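Local atomic coordinates of Box C/D snoRNA protein 1 (Saccharomyces cerevisiae, PDB entry 6THL), a protein that is required for the accumulation of box C/D snoRNAs, and so for their processing, their transport to the nucleolus and ribosome biogenesis. Residues 28-33 / 161-166; 36-41 / 68-73; 48-53 / 173-178. All coordinates share one frame; numbering follows the deposited sequence.

Interaction 1: residues 28-33 / 161-166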
ATOM      1  N   SER B  28      -2.123   0.288 -13.340  1.00 46.49           N
ATOM      2  CA  SER B  28      -3.049  -0.764 -12.993  1.00 49.52           C
ATOM      3  C   SER B  28      -4.276  -0.190 -12.360  1.00 49.11           C
ATOM      4  O   SER B  28      -5.198  -0.946 -12.099  1.00 58.73           O
ATOM      5  CB  SER B  28      -2.414  -1.802 -12.051  1.00 52.86           C
ATOM      6  OG  SER B  28      -1.287  -2.443 -12.654  1.00 55.54           O
ATOM      7  N   GLN B  29      -4.335   1.107 -12.066  1.00 45.41           N
ATOM      8  CA  GLN B  29      -5.641   1.625 -11.588  1.00 48.10           C
ATOM      9  C   GLN B  29      -6.447   2.346 -12.651  1.00 45.57           C
ATOM     10  O   GLN B  29      -7.499   2.869 -12.340  1.00 45.92           O
ATOM     11  CB  GLN B  29      -5.576   2.404 -10.252  1.00 48.06           C
ATOM     12  CG  GLN B  29      -4.274   3.130  -9.994  1.00 46.92           C
ATOM     13  CD  GLN B  29      -4.246   3.971  -8.734  1.00 40.81           C
ATOM     14  OE1 GLN B  29      -3.183   4.290  -8.262  1.00 43.77           O
ATOM     15  NE2 GLN B  29      -5.392   4.336  -8.203  1.00 38.02           N
ATOM     16  N   ASN B  30      -5.983   2.295 -13.901  1.00 48.66           N
ATOM     17  CA  ASN B  30      -6.744   2.775 -15.067  1.00 49.60           C
ATOM     18  C   ASN B  30      -7.620   1.673 -15.689  1.00 50.72           C
ATOM     19  O   ASN B  30      -7.105   0.653 -16.133  1.00 49.75           O
ATOM     20  CB  ASN B  30      -5.783   3.326 -16.146  1.00 47.51           C
ATOM     21  CG  ASN B  30      -6.484   4.237 -17.159  1.00 45.47           C
ATOM     22  OD1 ASN B  30      -7.711   4.340 -17.233  1.00 42.92           O
ATOM     23  ND2 ASN B  30      -5.694   4.904 -17.941  1.00 45.72           N
ATOM     24  N   ARG B  31      -8.936   1.877 -15.720  1.00 54.82           N
ATOM     25  CA  ARG B  31      -9.832   0.969 -16.463  1.00 58.83           C
ATOM     26  C   ARG B  31     -10.592   1.681 -17.615  1.00 53.60           C
ATOM     27  O   ARG B  31     -11.474   1.091 -18.251  1.00 50.79           O
ATOM     28  CB  ARG B  31     -10.795   0.224 -15.497  1.00 56.25           C
ATOM     29  CG  ARG B  31     -10.113  -0.788 -14.580  1.00 53.06           C
ATOM     30  CD  ARG B  31     -11.066  -1.752 -13.844  1.00 53.21           C
ATOM     31  NE  ARG B  31     -10.449  -2.252 -12.602  1.00 52.58           N
ATOM     32  CZ  ARG B  31     -11.074  -2.914 -11.621  1.00 54.98           C
ATOM     33  NH1 ARG B  31     -12.367  -3.227 -11.689  1.00 56.27           N
ATOM     34  NH2 ARG B  31     -10.398  -3.266 -10.534  1.00 56.00           N
ATOM     35  N   SER B  32     -10.215   2.926 -17.887  1.00 49.84           N
ATOM     36  CA  SER B  32     -10.739   3.688 -19.033  1.00 51.46           C
ATOM     37  C   SER B  32     -10.591   2.932 -20.354  1.00 51.45           C
ATOM     38  O   SER B  32      -9.489   2.546 -20.748  1.00 51.35           O
ATOM     39  CB  SER B  32     -10.031   5.037 -19.154  1.00 47.00           C
ATOM     40  OG  SER B  32      -9.988   5.682 -17.893  1.00 48.12           O
ATOM     41  N   LYS B  33     -11.712   2.748 -21.035  1.00 51.95           N
ATOM     42  CA  LYS B  33     -11.788   1.877 -22.187  1.00 59.58           C
ATOM     43  C   LYS B  33     -12.964   2.335 -23.067  1.00 60.68           C
ATOM     44  O   LYS B  33     -13.827   3.102 -22.621  1.00 51.81           O
ATOM     45  CB  LYS B  33     -12.037   0.448 -21.683  1.00 68.86           C
ATOM     46  CG  LYS B  33     -11.877  -0.659 -22.718  1.00 78.40           C
ATOM     47  CD  LYS B  33     -12.793  -1.853 -22.412  1.00 87.43           C
ATOM     48  CE  LYS B  33     -12.906  -2.812 -23.606  1.00 89.16           C
ATOM     49  NZ  LYS B  33     -14.224  -3.511 -23.693  1.00 87.73           N
ATOM     50  N   ILE B 161      -2.999  12.319 -16.938  1.00 43.22           N
ATOM     51  CA  ILE B 161      -2.071  11.236 -16.694  1.00 43.15           C
ATOM     52  C   ILE B 161      -2.936  10.002 -16.510  1.00 47.13           C
ATOM     53  O   ILE B 161      -3.599   9.792 -15.467  1.00 41.81           O
ATOM     54  CB  ILE B 161      -1.168  11.497 -15.502  1.00 41.75           C
ATOM     55  CG1 ILE B 161      -0.111  12.499 -15.941  1.00 38.45           C
ATOM     56  CG2 ILE B 161      -0.479  10.197 -15.100  1.00 47.50           C
ATOM     57  CD1 ILE B 161       0.592  13.180 -14.813  1.00 38.94           C
ATOM     58  N   GLU B 162      -2.980   9.234 -17.591  1.00 48.68           N
ATOM     59  CA  GLU B 162      -3.785   8.017 -17.684  1.00 45.36           C
ATOM     60  C   GLU B 162      -5.294   8.304 -17.733  1.00 45.06           C
ATOM     61  O   GLU B 162      -6.056   7.633 -18.454  1.00 50.90           O
ATOM     62  CB  GLU B 162      -3.446   7.026 -16.541  1.00 41.42           C
ATOM     63  CG  GLU B 162      -2.004   6.535 -16.518  1.00 38.12           C
ATOM     64  CD  GLU B 162      -1.751   5.290 -17.339  1.00 37.00           C
ATOM     65  OE1 GLU B 162      -0.568   5.033 -17.650  1.00 42.26           O
ATOM     66  OE2 GLU B 162      -2.701   4.556 -17.656  1.00 33.04           O
ATOM     67  N   PHE B 163      -5.733   9.280 -16.964  1.00 42.86           N
ATOM     68  CA  PHE B 163      -7.147   9.437 -16.707  1.00 44.80           C
ATOM     69  C   PHE B 163      -7.283  10.552 -15.692  1.00 48.71           C
ATOM     70  O   PHE B 163      -6.444  10.691 -14.780  1.00 52.30           O
ATOM     71  CB  PHE B 163      -7.849   8.122 -16.204  1.00 44.22           C
ATOM     72  CG  PHE B 163      -7.442   7.658 -14.800  1.00 41.12           C
ATOM     73  CD1 PHE B 163      -8.205   7.955 -13.713  1.00 40.36           C
ATOM     74  CD2 PHE B 163      -6.302   6.899 -14.599  1.00 41.02           C
ATOM     75  CE1 PHE B 163      -7.837   7.529 -12.446  1.00 42.38           C
ATOM     76  CE2 PHE B 163      -5.924   6.476 -13.338  1.00 40.28           C
ATOM     77  CZ  PHE B 163      -6.700   6.780 -12.261  1.00 40.69           C
ATOM     78  N   PRO B 164      -8.337  11.346 -15.843  1.00 50.79           N
ATOM     79  CA  PRO B 164      -8.543  12.515 -15.007  1.00 51.43           C
ATOM     80  C   PRO B 164      -8.403  12.251 -13.515  1.00 47.72           C
ATOM     81  O   PRO B 164      -8.839  11.215 -13.009  1.00 48.09           O
ATOM     82  CB  PRO B 164      -9.995  12.915 -15.317  1.00 54.97           C
ATOM     83  CG  PRO B 164     -10.609  11.711 -15.955  1.00 55.81           C
ATOM     84  CD  PRO B 164      -9.494  11.085 -16.716  1.00 53.25           C
ATOM     85  N   THR B 165      -7.784  13.201 -12.839  1.00 43.25           N
ATOM     86  CA  THR B 165      -7.857  13.299 -11.400  1.00 46.22           C
ATOM     87  C   THR B 165      -8.724  14.554 -11.150  1.00 51.78           C
ATOM     88  O   THR B 165      -8.648  15.509 -11.930  1.00 61.40           O
ATOM     89  CB  THR B 165      -6.436  13.440 -10.830  1.00 43.31           C
ATOM     90  OG1 THR B 165      -5.628  12.331 -11.281  1.00 44.16           O
ATOM     91  CG2 THR B 165      -6.449  13.525  -9.327  1.00 41.29           C
ATOM     92  N   ILE B 166      -9.570  14.551 -10.119  1.00 50.72           N
ATOM     93  CA  ILE B 166     -10.553  15.609  -9.953  1.00 49.54           C
ATOM     94  C   ILE B 166     -10.720  15.962  -8.503  1.00 47.39           C
ATOM     95  O   ILE B 166     -11.278  15.177  -7.737  1.00 48.98           O
ATOM     96  CB  ILE B 166     -11.962  15.230 -10.464  1.00 59.52           C
ATOM     97  CG1 ILE B 166     -11.951  14.669 -11.893  1.00 57.97           C
ATOM     98  CG2 ILE B 166     -12.884  16.447 -10.378  1.00 62.58           C
ATOM     99  CD1 ILE B 166     -11.669  15.691 -12.963  1.00 59.59           C
TER
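Asn30 reaches Glu162 and Phe163 because its CG stands anti to the backbone N, with chi1 at -161°. Phe163 takes the rarer position, its CG between the backbone N and the carbonyl carbon (chi1 69°). The amide of Asn30 and the ring of Phe163 run past one another in opposite senses, their planes 43° apart.

The amide nitrogen of Asn30 works twice. Asn30 ND2 donates to the side-chain OE2 of Glu162 at 3.0 Å, in a bond that is practically straight. OE2 receives it on its anti lone pair and lies in the plane of the amide, while the carboxylate itself is turned almost perpendicular to that plane. Asn30 ND2 also makes a weak, bent bond to the backbone O of Glu162 at 2.8 Å. The other carboxylate oxygen, OE1, accepts from the backbone N of Leu20, so Glu162 joins two loops.

The amide oxygen of Asn30 faces its own segment. Asn30 OD1 accepts from Ser32 OG at 2.7 Å, in the carbonyl plane, and from Ser32 N at 2.9 Å, tilted from it. Two bonds on OD1, with one straight and one weak bond on ND2, probably hold the amide in this rotation.

Phe163 packs beside this polar group. Phe163 CD2 lies 3.7 Å from Asn30 CG, and Phe163 CB lies 3.7 Å from Ser32 OG. Phe163 CZ lies 4.0 Å from the backbone O of Gln29, an oblique approach. Arg26 adds a cation-pi contact to the ring. Ser32 OG is bound in addition to the backbone N of Ser44, which ties the turn to strand 40-49.

The bond from Ser32 N to Asn30 OD1 closes an Asx turn. In this BCD1 domain the turn follows helix 25-29 and docks on the loop between strands 159-161 and 165-169.

Interaction 2: residues 36-41 / 68-73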
ATOM      1  N   LYS B  36     -17.949  -1.843 -25.559  1.00 86.88           N
ATOM      2  CA  LYS B  36     -18.574  -2.286 -26.807  1.00 89.30           C
ATOM      3  C   LYS B  36     -20.075  -2.045 -26.747  1.00 93.76           C
ATOM      4  O   LYS B  36     -20.611  -1.209 -27.484  1.00 93.74           O
ATOM      5  CB  LYS B  36     -18.286  -3.759 -27.099  1.00 87.56           C
ATOM      6  CG  LYS B  36     -16.809  -4.123 -27.114  1.00 96.13           C
ATOM      7  CD  LYS B  36     -16.053  -3.552 -28.317  1.00 94.65           C
ATOM      8  CE  LYS B  36     -14.552  -3.809 -28.196  1.00 87.64           C
ATOM      9  NZ  LYS B  36     -13.879  -3.846 -29.515  1.00 86.46           N
ATOM     10  N   THR B  37     -20.737  -2.740 -25.827  1.00 91.24           N
ATOM     11  CA  THR B  37     -22.196  -2.819 -25.820  1.00 91.29           C
ATOM     12  C   THR B  37     -22.818  -1.430 -25.691  1.00 90.61           C
ATOM     13  O   THR B  37     -23.731  -1.080 -26.441  1.00 87.30           O
ATOM     14  CB  THR B  37     -22.716  -3.696 -24.665  1.00 93.13           C
ATOM     15  OG1 THR B  37     -22.467  -3.024 -23.427  1.00 84.94           O
ATOM     16  CG2 THR B  37     -22.047  -5.098 -24.659  1.00 89.56           C
ATOM     17  N   MET B  38     -22.310  -0.642 -24.747  1.00 85.66           N
ATOM     18  CA  MET B  38     -22.813   0.715 -24.545  1.00 80.99           C
ATOM     19  C   MET B  38     -22.521   1.608 -25.735  1.00 76.00           C
ATOM     20  O   MET B  38     -23.171   2.634 -25.890  1.00 69.15           O
ATOM     21  CB  MET B  38     -22.218   1.352 -23.289  1.00 84.20           C
ATOM     22  CG  MET B  38     -23.032   1.154 -22.015  1.00 84.37           C
ATOM     23  SD  MET B  38     -22.255   1.933 -20.575  1.00 81.37           S
ATOM     24  CE  MET B  38     -20.871   0.815 -20.345  1.00 88.46           C
ATOM     25  N   ASP B  39     -21.529   1.228 -26.542  1.00 77.37           N
ATOM     26  CA  ASP B  39     -21.195   1.925 -27.809  1.00 86.25           C
ATOM     27  C   ASP B  39     -20.506   3.291 -27.625  1.00 85.43           C
ATOM     28  O   ASP B  39     -20.625   4.210 -28.466  1.00 74.94           O
ATOM     29  CB  ASP B  39     -22.427   2.080 -28.709  1.00 82.03           C
ATOM     30  CG  ASP B  39     -22.069   2.567 -30.090  1.00 83.76           C
ATOM     31  OD1 ASP B  39     -21.022   2.112 -30.631  1.00 76.67           O
ATOM     32  OD2 ASP B  39     -22.834   3.414 -30.615  1.00 80.35           O
ATOM     33  N   LEU B  40     -19.751   3.401 -26.538  1.00 86.48           N
ATOM     34  CA  LEU B  40     -19.087   4.648 -26.207  1.00 91.75           C
ATOM     35  C   LEU B  40     -17.792   4.478 -25.373  1.00 86.25           C
ATOM     36  O   LEU B  40     -17.320   3.362 -25.121  1.00 86.11           O
ATOM     37  CB  LEU B  40     -20.100   5.588 -25.532  1.00 91.23           C
ATOM     38  CG  LEU B  40     -20.958   5.061 -24.387  1.00 90.12           C
ATOM     39  CD1 LEU B  40     -20.111   4.708 -23.167  1.00 87.86           C
ATOM     40  CD2 LEU B  40     -21.992   6.131 -24.050  1.00 91.84           C
ATOM     41  N   PHE B  41     -17.194   5.601 -24.999  1.00 80.32           N
ATOM     42  CA  PHE B  41     -16.044   5.578 -24.132  1.00 73.04           C
ATOM     43  C   PHE B  41     -16.384   5.800 -22.660  1.00 64.41           C
ATOM     44  O   PHE B  41     -17.255   6.595 -22.320  1.00 56.77           O
ATOM     45  CB  PHE B  41     -14.997   6.584 -24.581  1.00 72.44           C
ATOM     46  CG  PHE B  41     -13.623   6.212 -24.127  1.00 75.71           C
ATOM     47  CD1 PHE B  41     -12.863   5.318 -24.861  1.00 70.81           C
ATOM     48  CD2 PHE B  41     -13.126   6.690 -22.919  1.00 76.37           C
ATOM     49  CE1 PHE B  41     -11.608   4.947 -24.428  1.00 71.54           C
ATOM     50  CE2 PHE B  41     -11.871   6.322 -22.478  1.00 72.75           C
ATOM     51  CZ  PHE B  41     -11.113   5.449 -23.235  1.00 75.24           C
ATOM     52  N   ARG B  68     -15.591   3.075 -15.210  1.00 64.36           N
ATOM     53  CA  ARG B  68     -16.732   2.945 -16.133  1.00 65.18           C
ATOM     54  C   ARG B  68     -17.731   4.084 -15.977  1.00 63.68           C
ATOM     55  O   ARG B  68     -18.925   3.870 -15.882  1.00 61.52           O
ATOM     56  CB  ARG B  68     -17.413   1.577 -15.978  1.00 67.58           C
ATOM     57  CG  ARG B  68     -16.971   0.573 -17.034  1.00 77.65           C
ATOM     58  CD  ARG B  68     -17.453  -0.836 -16.725  1.00 88.12           C
ATOM     59  NE  ARG B  68     -16.887  -1.847 -17.643  1.00 97.99           N
ATOM     60  CZ  ARG B  68     -16.624  -3.127 -17.324  1.00 97.21           C
ATOM     61  NH1 ARG B  68     -16.861  -3.595 -16.094  1.00 96.88           N
ATOM     62  NH2 ARG B  68     -16.108  -3.957 -18.238  1.00 85.86           N
ATOM     63  N   ILE B  69     -17.219   5.306 -15.926  1.00 63.22           N
ATOM     64  CA  ILE B  69     -18.062   6.471 -15.970  1.00 60.82           C
ATOM     65  C   ILE B  69     -18.277   6.800 -17.417  1.00 63.35           C
ATOM     66  O   ILE B  69     -17.318   6.844 -18.180  1.00 67.29           O
ATOM     67  CB  ILE B  69     -17.384   7.657 -15.322  1.00 61.34           C
ATOM     68  CG1 ILE B  69     -17.253   7.412 -13.826  1.00 66.02           C
ATOM     69  CG2 ILE B  69     -18.175   8.919 -15.599  1.00 63.29           C
ATOM     70  CD1 ILE B  69     -16.164   8.256 -13.178  1.00 69.55           C
ATOM     71  N   LYS B  70     -19.520   7.074 -17.793  1.00 68.91           N
ATOM     72  CA  LYS B  70     -19.863   7.230 -19.217  1.00 72.44           C
ATOM     73  C   LYS B  70     -19.418   8.590 -19.739  1.00 58.77           C
ATOM     74  O   LYS B  70     -19.703   9.608 -19.114  1.00 56.30           O
ATOM     75  CB  LYS B  70     -21.365   7.012 -19.422  1.00 81.12           C
ATOM     76  CG  LYS B  70     -21.892   5.769 -18.699  1.00 88.52           C
ATOM     77  CD  LYS B  70     -23.048   5.087 -19.424  1.00 90.03           C
ATOM     78  CE  LYS B  70     -24.294   5.958 -19.546  1.00 93.57           C
ATOM     79  NZ  LYS B  70     -24.945   6.282 -18.245  1.00 96.90           N
ATOM     80  N   GLU B  71     -18.691   8.605 -20.854  1.00 51.89           N
ATOM     81  CA  GLU B  71     -18.148   9.858 -21.375  1.00 55.18           C
ATOM     82  C   GLU B  71     -19.234  10.891 -21.540  1.00 63.75           C
ATOM     83  O   GLU B  71     -19.012  12.088 -21.332  1.00 65.21           O
ATOM     84  CB  GLU B  71     -17.430   9.679 -22.707  1.00 54.64           C
ATOM     85  CG  GLU B  71     -18.274   9.230 -23.893  1.00 54.93           C
ATOM     86  CD  GLU B  71     -17.407   9.009 -25.131  1.00 58.91           C
ATOM     87  OE1 GLU B  71     -16.403   9.740 -25.313  1.00 58.61           O
ATOM     88  OE2 GLU B  71     -17.702   8.098 -25.933  1.00 56.41           O
ATOM     89  N   THR B  72     -20.415  10.412 -21.916  1.00 69.75           N
ATOM     90  CA  THR B  72     -21.598  11.249 -22.035  1.00 68.24           C
ATOM     91  C   THR B  72     -22.331  11.158 -20.701  1.00 68.63           C
ATOM     92  O   THR B  72     -23.252  10.346 -20.538  1.00 77.19           O
ATOM     93  CB  THR B  72     -22.493  10.742 -23.176  1.00 63.99           C
ATOM     94  OG1 THR B  72     -22.930   9.416 -22.858  1.00 73.52           O
ATOM     95  CG2 THR B  72     -21.728  10.698 -24.517  1.00 61.63           C
ATOM     96  N   ASP B  73     -21.869  11.951 -19.740  1.00 60.21           N
ATOM     97  CA  ASP B  73     -22.510  12.100 -18.437  1.00 63.60           C
ATOM     98  C   ASP B  73     -22.025  13.398 -17.868  1.00 67.16           C
ATOM     99  O   ASP B  73     -20.829  13.700 -17.964  1.00 64.56           O
ATOM    100  CB  ASP B  73     -22.040  11.040 -17.436  1.00 64.62           C
ATOM    101  CG  ASP B  73     -22.918   9.816 -17.375  1.00 63.62           C
ATOM    102  OD1 ASP B  73     -23.936   9.716 -18.076  1.00 57.19           O
ATOM    103  OD2 ASP B  73     -22.556   8.915 -16.592  1.00 82.60           O
TER
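Phe41 and Glu71 meet through two hydrogen bonds that use both backbone and side chain. Phe41 N donates to Glu71 OE2 at 2.7 Å, with an N-H...O angle of 164°. The carboxylate is met from above its plane. In return, Glu71 N donates to Phe41 O at 2.9 Å.

The side chain of Glu71 folds back over the peptide of Phe41. Its CG sits between the backbone N and the carbonyl carbon (chi1 64°), and the chain runs extended from there. Glu71 CG passes 3.2 Å from Phe41 O, and Glu71 OE2 ends 3.5 Å from Leu40 CB. With an alanine here the backbone bond would stay, but the N-H of Phe41 would probably lose its acceptor and Arg13 its charged mate.

Van der Waals contacts flank this pair. The Leu40 CD2 methyl touches the Thr72 OG1 hydroxyl at 3.6 Å. Met38 SD rests on Lys70 CD at 3.4 Å, the two side chains crossing at about a right angle. The bent chain of Lys70 carries its NZ to a salt bridge with Asp73 OD1, 3.6 Å away.

The next shell probably helps to position these groups. Glu71 OE1 forms a salt bridge with Arg13, and the ring of Phe41 meets that of Trp43. Backbone bonds to Gly152 and Ile151 hold Glu71 and Asp73.

Here the start of strand 40-49 meets the end of its antiparallel neighbour, 62-70. A type I turn from Lys36 to Asp39, with a G1 beta bulge at Asp39 and Leu40, joins antiparallel strands 33-35 and 40-49 in a beta hairpin.

Interaction 3: residues 48-53 / 173-178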
ATOM      1  N   ILE B  48     -10.534  13.146  -5.608  1.00 54.52           N
ATOM      2  CA  ILE B  48      -9.826  13.554  -4.404  1.00 52.40           C
ATOM      3  C   ILE B  48     -10.657  14.629  -3.719  1.00 56.12           C
ATOM      4  O   ILE B  48     -10.794  15.740  -4.232  1.00 56.27           O
ATOM      5  CB  ILE B  48      -8.436  14.114  -4.728  1.00 49.50           C
ATOM      6  CG1 ILE B  48      -7.519  13.002  -5.254  1.00 48.13           C
ATOM      7  CG2 ILE B  48      -7.830  14.734  -3.490  1.00 47.45           C
ATOM      8  CD1 ILE B  48      -6.319  13.503  -6.006  1.00 45.93           C
ATOM      9  N   LEU B  49     -11.215  14.274  -2.563  1.00 58.89           N
ATOM     10  CA  LEU B  49     -12.057  15.160  -1.767  1.00 52.86           C
ATOM     11  C   LEU B  49     -11.208  15.872  -0.747  1.00 53.18           C
ATOM     12  O   LEU B  49     -10.535  15.216   0.060  1.00 49.13           O
ATOM     13  CB  LEU B  49     -13.127  14.338  -1.040  1.00 49.45           C
ATOM     14  CG  LEU B  49     -13.986  13.466  -1.963  1.00 46.24           C
ATOM     15  CD1 LEU B  49     -15.208  12.986  -1.207  1.00 49.16           C
ATOM     16  CD2 LEU B  49     -14.433  14.168  -3.228  1.00 41.93           C
ATOM     17  N   CYS B  50     -11.229  17.206  -0.798  1.00 56.19           N
ATOM     18  CA  CYS B  50     -10.531  18.037   0.185  1.00 55.03           C
ATOM     19  C   CYS B  50     -11.540  18.605   1.178  1.00 57.70           C
ATOM     20  O   CYS B  50     -12.408  19.430   0.827  1.00 66.44           O
ATOM     21  CB  CYS B  50      -9.749  19.156  -0.479  1.00 52.65           C
ATOM     22  SG  CYS B  50      -8.962  18.714  -2.044  1.00 56.82           S
ATOM     23  N   PRO B  51     -11.434  18.158   2.431  1.00 57.16           N
ATOM     24  CA  PRO B  51     -12.334  18.598   3.439  1.00 56.51           C
ATOM     25  C   PRO B  51     -11.868  19.942   3.943  1.00 65.04           C
ATOM     26  O   PRO B  51     -10.820  20.433   3.514  1.00 60.89           O
ATOM     27  CB  PRO B  51     -12.141  17.552   4.528  1.00 55.76           C
ATOM     28  CG  PRO B  51     -10.682  17.286   4.488  1.00 53.24           C
ATOM     29  CD  PRO B  51     -10.360  17.322   3.012  1.00 57.79           C
ATOM     30  N   MET B  52     -12.626  20.467   4.905  1.00 74.84           N
ATOM     31  CA  MET B  52     -12.455  21.798   5.437  1.00 73.45           C
ATOM     32  C   MET B  52     -11.522  21.787   6.647  1.00 75.96           C
ATOM     33  O   MET B  52     -11.882  21.343   7.752  1.00 71.38           O
ATOM     34  CB  MET B  52     -13.831  22.369   5.744  1.00 74.69           C
ATOM     35  CG  MET B  52     -14.694  22.381   4.491  1.00 82.65           C
ATOM     36  SD  MET B  52     -16.217  23.343   4.550  1.00 98.46           S
ATOM     37  CE  MET B  52     -17.073  22.517   5.901  1.00 91.04           C
ATOM     38  N   GLN B  53     -10.309  22.286   6.412  1.00 75.65           N
ATOM     39  CA  GLN B  53      -9.242  22.266   7.407  1.00 76.72           C
ATOM     40  C   GLN B  53      -9.481  23.284   8.532  1.00 78.85           C
ATOM     41  O   GLN B  53     -10.499  23.979   8.543  1.00 84.40           O
ATOM     42  CB  GLN B  53      -7.898  22.492   6.705  1.00 74.19           C
ATOM     43  CG  GLN B  53      -7.562  21.430   5.659  1.00 72.35           C
ATOM     44  CD  GLN B  53      -7.450  20.035   6.253  1.00 67.92           C
ATOM     45  OE1 GLN B  53      -6.771  19.830   7.240  1.00 73.86           O
ATOM     46  NE2 GLN B  53      -8.106  19.077   5.648  1.00 70.27           N
ATOM     47  N   ALA B 173      -8.265  27.163  -0.239  1.00 65.14           N
ATOM     48  CA  ALA B 173      -7.378  27.032   0.906  1.00 67.48           C
ATOM     49  C   ALA B 173      -7.209  25.569   1.172  1.00 59.43           C
ATOM     50  O   ALA B 173      -6.101  25.093   1.264  1.00 55.28           O
ATOM     51  CB  ALA B 173      -7.952  27.744   2.139  1.00 68.78           C
ATOM     52  N   ASP B 174      -8.342  24.883   1.249  1.00 61.20           N
ATOM     53  CA  ASP B 174      -8.435  23.426   1.432  1.00 60.16           C
ATOM     54  C   ASP B 174      -7.726  22.506   0.410  1.00 53.96           C
ATOM     55  O   ASP B 174      -7.351  21.429   0.764  1.00 48.50           O
ATOM     56  CB  ASP B 174      -9.918  23.034   1.511  1.00 60.43           C
ATOM     57  CG  ASP B 174     -10.590  23.540   2.791  1.00 61.99           C
ATOM     58  OD1 ASP B 174     -11.868  23.581   2.797  1.00 64.14           O
ATOM     59  OD2 ASP B 174      -9.829  23.867   3.764  1.00 43.77           O
ATOM     60  N   LEU B 175      -7.557  22.896  -0.842  1.00 56.84           N
ATOM     61  CA  LEU B 175      -6.779  22.069  -1.764  1.00 62.19           C
ATOM     62  C   LEU B 175      -5.418  21.742  -1.134  1.00 63.72           C
ATOM     63  O   LEU B 175      -4.906  22.509  -0.342  1.00 54.67           O
ATOM     64  CB  LEU B 175      -6.547  22.800  -3.092  1.00 65.46           C
ATOM     65  CG  LEU B 175      -7.699  23.023  -4.080  1.00 64.75           C
ATOM     66  CD1 LEU B 175      -7.383  24.192  -5.008  1.00 66.73           C
ATOM     67  CD2 LEU B 175      -7.995  21.769  -4.887  1.00 65.41           C
ATOM     68  N   PRO B 176      -4.819  20.601  -1.487  1.00 71.37           N
ATOM     69  CA  PRO B 176      -3.499  20.272  -0.913  1.00 72.13           C
ATOM     70  C   PRO B 176      -2.441  21.364  -1.159  1.00 73.64           C
ATOM     71  O   PRO B 176      -2.590  22.157  -2.093  1.00 74.49           O
ATOM     72  CB  PRO B 176      -3.115  18.977  -1.626  1.00 70.59           C
ATOM     73  CG  PRO B 176      -4.087  18.821  -2.749  1.00 74.20           C
ATOM     74  CD  PRO B 176      -5.335  19.529  -2.352  1.00 73.48           C
ATOM     75  N   GLU B 177      -1.397  21.407  -0.326  1.00 70.37           N
ATOM     76  CA  GLU B 177      -0.371  22.470  -0.418  1.00 70.09           C
ATOM     77  C   GLU B 177       0.602  22.093  -1.480  1.00 62.26           C
ATOM     78  O   GLU B 177       0.847  20.919  -1.685  1.00 72.75           O
ATOM     79  CB  GLU B 177       0.336  22.761   0.938  1.00 73.43           C
ATOM     80  CG  GLU B 177       1.583  21.951   1.317  1.00 73.88           C
ATOM     81  CD  GLU B 177       2.213  22.409   2.646  1.00 74.47           C
ATOM     82  OE1 GLU B 177       3.348  22.009   2.946  1.00 72.76           O
ATOM     83  OE2 GLU B 177       1.594  23.176   3.413  1.00 73.01           O
ATOM     84  N   GLY B 178       1.153  23.083  -2.166  1.00 62.12           N
ATOM     85  CA  GLY B 178       1.913  22.831  -3.400  1.00 62.47           C
ATOM     86  C   GLY B 178       1.035  23.029  -4.626  1.00 63.22           C
ATOM     87  O   GLY B 178       1.515  23.494  -5.652  1.00 63.03           O
TER
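Cys50 opens the contact by pointing at the 173-178 loop. Cys50 CB lies 3.5 Å from the backbone O of Asp174. Cys50 SG packs against CD of the Pro176 ring at 3.7 Å and, more loosely, against Leu175 CD2 at 4.3 Å. Its chi1 of -37° sets SG anti to the carbonyl carbon, on the side of these two residues.

Pro51 takes part through its carbonyl. Pro51 O lies 3.2 Å from Asp174 CG, over the carboxylate group. Both groups are acceptors and do not bond.

At Met52 the same carboxylate comes alongside the backbone. Asp174 OD1 lies 3.2 Å from Met52 CA and 3.5 Å from Met52 CG. The rest of the Met52 chain turns towards Tyr91 and Met170.

Gln53 supplies the hydrogen bond across the contact. Gln53 N donates to Asp174 OD2 at 3.1 Å in a nearly straight bond, 170°, which arrives from above the carboxylate plane.

Strand 40-49 pairs in parallel with strand 165-169, and backbone bonds join Ile48 and Cys50 to Val168. Just beyond that pairing, the chain leaving one strand is tied by an aspartate to the loop after the other.

How the interactions relate
Interactions 1, 2 and 3 all bear on strand 40-49 and its neighbours in the mixed sheet. Interaction 1 is buried; the other two are only partly so, and they lie on opposite sides of the chain's centre. Interaction 1 touches both: the ring of Phe41 packs on Ser32 and Lys33, while Ile48 N lies 3.0 Å from Ile166 O, a probable hydrogen bond. Interactions 2 and 3 stay about 11 Å apart at their nearest atoms. In each, a carboxylate accepts an N-H across the contact. The donor is a side-chain amide in interaction 1 but a backbone N in the other two, where solvent-exposed Met38 and Met52 take part.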